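Local coordinates for protein induced by osmotic stress (Scheffersomyces stipitis, PDB 5YWN), which probably acts as an NADP-dependent carbonyl reductase that takes haloketones, and belongs to the dihydroflavonol-4-reductase subfamily of the epimerase/dehydratase family, at residues A[57-62]-A[95-100]. The protein carries 1 engineered substitution. Sequence-based numbering, arbitrary orientation.
Sequences VLEQKG and ILIPAI. With NAP (NADP nicotinamide-adenine-dinucleotide phosphate), chain B.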
# COMPACT_ATOMS: atom_id res chain seq x y z
N VAL A 57 16.28 10.01 -5.08
CA VAL A 57 15.33 10.38 -6.09
C VAL A 57 14.98 9.20 -7.00
O VAL A 57 15.81 8.67 -7.64
CB VAL A 57 15.90 11.56 -6.90
CG1 VAL A 57 14.94 12.06 -7.95
CG2 VAL A 57 16.28 12.69 -5.97
N LEU A 58 13.74 8.80 -7.03
CA LEU A 58 13.30 7.77 -7.93
C LEU A 58 13.36 8.14 -9.38
O LEU A 58 13.70 7.36 -10.17
CB LEU A 58 11.93 7.24 -7.57
CG LEU A 58 11.63 6.91 -6.13
CD1 LEU A 58 10.16 6.90 -5.92
CD2 LEU A 58 12.28 5.63 -5.73
N GLU A 59 13.05 9.38 -9.70
CA GLU A 59 12.77 9.80 -11.04
C GLU A 59 14.02 10.16 -11.87
O GLU A 59 13.93 10.86 -12.79
CB GLU A 59 11.77 10.93 -11.07
CG GLU A 59 12.14 12.17 -10.30
CD GLU A 59 11.59 12.15 -8.90
OE1 GLU A 59 11.43 11.06 -8.36
OE2 GLU A 59 11.36 13.21 -8.33
N GLN A 60 15.16 9.67 -11.46
CA GLN A 60 16.33 9.79 -12.27
C GLN A 60 16.74 8.46 -12.88
O GLN A 60 16.77 7.48 -12.23
CB GLN A 60 17.49 10.47 -11.53
CG GLN A 60 17.87 9.90 -10.19
CD GLN A 60 19.17 10.48 -9.62
OE1 GLN A 60 19.23 11.62 -9.20
NE2 GLN A 60 20.21 9.65 -9.59
N LYS A 61 17.08 8.48 -14.15
CA LYS A 61 17.51 7.32 -14.86
C LYS A 61 18.68 6.69 -14.13
O LYS A 61 19.58 7.34 -13.69
CB LYS A 61 17.96 7.71 -16.24
CG LYS A 61 16.84 8.06 -17.23
CD LYS A 61 17.23 7.88 -18.69
CE LYS A 61 16.20 8.47 -19.63
NZ LYS A 61 16.37 8.09 -21.04
N GLY A 62 18.59 5.40 -13.94
CA GLY A 62 19.56 4.66 -13.19
C GLY A 62 19.68 4.88 -11.68
O GLY A 62 20.64 4.54 -11.11
N ILE A 95 3.97 14.41 -7.85
CA ILE A 95 3.18 13.23 -7.78
C ILE A 95 3.35 12.33 -9.01
O ILE A 95 3.72 11.24 -8.89
CB ILE A 95 1.70 13.59 -7.57
CG1 ILE A 95 1.51 14.29 -6.24
CG2 ILE A 95 0.83 12.37 -7.67
CD1 ILE A 95 0.14 14.84 -6.01
N LEU A 96 3.03 12.84 -10.18
CA LEU A 96 3.03 12.06 -11.37
C LEU A 96 4.38 11.55 -11.84
O LEU A 96 4.50 10.42 -12.02
CB LEU A 96 2.30 12.79 -12.47
CG LEU A 96 0.80 12.96 -12.34
CD1 LEU A 96 0.38 14.16 -13.13
CD2 LEU A 96 0.02 11.75 -12.76
N ILE A 97 5.36 12.40 -11.97
CA ILE A 97 6.65 11.98 -12.46
C ILE A 97 7.40 10.98 -11.56
O ILE A 97 7.79 9.98 -12.03
CB ILE A 97 7.52 13.20 -12.80
CG1 ILE A 97 6.95 13.92 -13.98
CG2 ILE A 97 8.94 12.83 -13.08
CD1 ILE A 97 7.55 15.26 -14.17
N PRO A 98 7.48 11.18 -10.27
CA PRO A 98 8.13 10.19 -9.41
C PRO A 98 7.46 8.84 -9.47
O PRO A 98 8.17 7.92 -9.45
CB PRO A 98 7.98 10.78 -8.04
CG PRO A 98 7.92 12.19 -8.26
CD PRO A 98 7.12 12.36 -9.49
N ALA A 99 6.16 8.76 -9.52
CA ALA A 99 5.55 7.50 -9.68
C ALA A 99 5.83 6.86 -11.04
O ALA A 99 6.24 5.76 -11.10
CB ALA A 99 4.07 7.63 -9.48
N ILE A 100 5.56 7.57 -12.11
CA ILE A 100 5.69 7.03 -13.43
C ILE A 100 7.13 6.82 -13.92
O ILE A 100 7.48 5.78 -14.30
CB ILE A 100 4.93 7.91 -14.44
CG1 ILE A 100 3.44 7.98 -14.10
CG2 ILE A 100 5.11 7.41 -15.84
CD1 ILE A 100 2.76 9.08 -14.82
PA NAP B . 3.31 6.09 2.96
O1A NAP B . 3.14 5.46 4.32
O2A NAP B . 3.48 7.58 2.84
O5B NAP B . 4.55 5.38 2.23
C5B NAP B . 5.23 6.03 1.16
C4B NAP B . 6.73 5.77 1.26
O4B NAP B . 7.34 5.93 -0.03
C3B NAP B . 7.40 6.73 2.22
O3B NAP B . 8.00 6.02 3.31
C2B NAP B . 8.45 7.47 1.42
O2B NAP B . 9.75 7.26 1.97
C1B NAP B . 8.36 6.93 0.00
N9A NAP B . 8.04 8.02 -0.94
C8A NAP B . 6.89 8.72 -0.97
N7A NAP B . 6.91 9.65 -1.96
C5A NAP B . 8.10 9.56 -2.59
C6A NAP B . 8.77 10.24 -3.71
N6A NAP B . 8.16 11.24 -4.39
N1A NAP B . 10.02 9.82 -4.04
C2A NAP B . 10.64 8.83 -3.39
N3A NAP B . 10.08 8.17 -2.35
C4A NAP B . 8.84 8.48 -1.91
O3 NAP B . 2.06 5.64 2.04
PN NAP B . 1.36 4.21 2.25
O1N NAP B . -0.07 4.43 2.66
O2N NAP B . 2.27 3.36 3.12
O5D NAP B . 1.37 3.59 0.76
C5D NAP B . 2.32 2.59 0.40
C4D NAP B . 2.15 2.22 -1.07
O4D NAP B . 0.97 1.42 -1.25
C3D NAP B . 2.00 3.46 -1.95
O3D NAP B . 3.09 3.56 -2.87
C2D NAP B . 0.69 3.31 -2.68
O2D NAP B . 0.89 3.32 -4.10
C1D NAP B . 0.10 1.98 -2.24
N1N NAP B . -1.24 2.18 -1.68
C2N NAP B . -1.39 2.39 -0.37
C3N NAP B . -2.66 2.58 0.17
C7N NAP B . -2.82 2.83 1.64
O7N NAP B . -3.89 3.24 2.07
N7N NAP B . -1.79 2.59 2.45
C4N NAP B . -3.77 2.55 -0.66
C5N NAP B . -3.59 2.32 -2.01
C6N NAP B . -2.30 2.14 -2.51
P2B NAP B . 10.33 8.25 3.09
O1X NAP B . 11.83 8.16 2.92
O2X NAP B . 9.75 9.60 2.73
O3X NAP B . 9.82 7.68 4.39
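E59 and P98 bring the two backbones closest, with 4.9 Å between their CA atoms. Residues 57-62 form a loop after strand 50-54 of the Rossmann fold. Residues 95-100 belong to helix 91-113, which is kinked at P98 because the proline N has no hydrogen to give to the turn before. No hydrogen bond joins the segments. They meet by van der Waals contact beside the adenine end of NADP.

The side chains of E59 and P98 run alongside each other in the same direction. The bend of E59 at chi2 (-94°) brings the carboxylate alongside the P98 ring, and chi3 (30°) turns its face to CB and CG. OE1 of E59 is 3.5 Å from CB of P98, and OE2 of E59 is 3.6 Å from CG of P98. Nearer the backbone, E59 CB touches CG2 of I97 at 4.0 Å. With an alanine in place of E59, CB and CG of P98 would probably lose the carboxylate that covers them.

L58 and P98 both line the cofactor pocket, while R34 and K38 hydrogen-bond NADP. CB of P98 packs 3.7 Å from N6A, the exocyclic amine of the adenine. L58 meets the flat face of the same base: its CD1 lies over the C2A side of the ring, 3.2 Å from C2A.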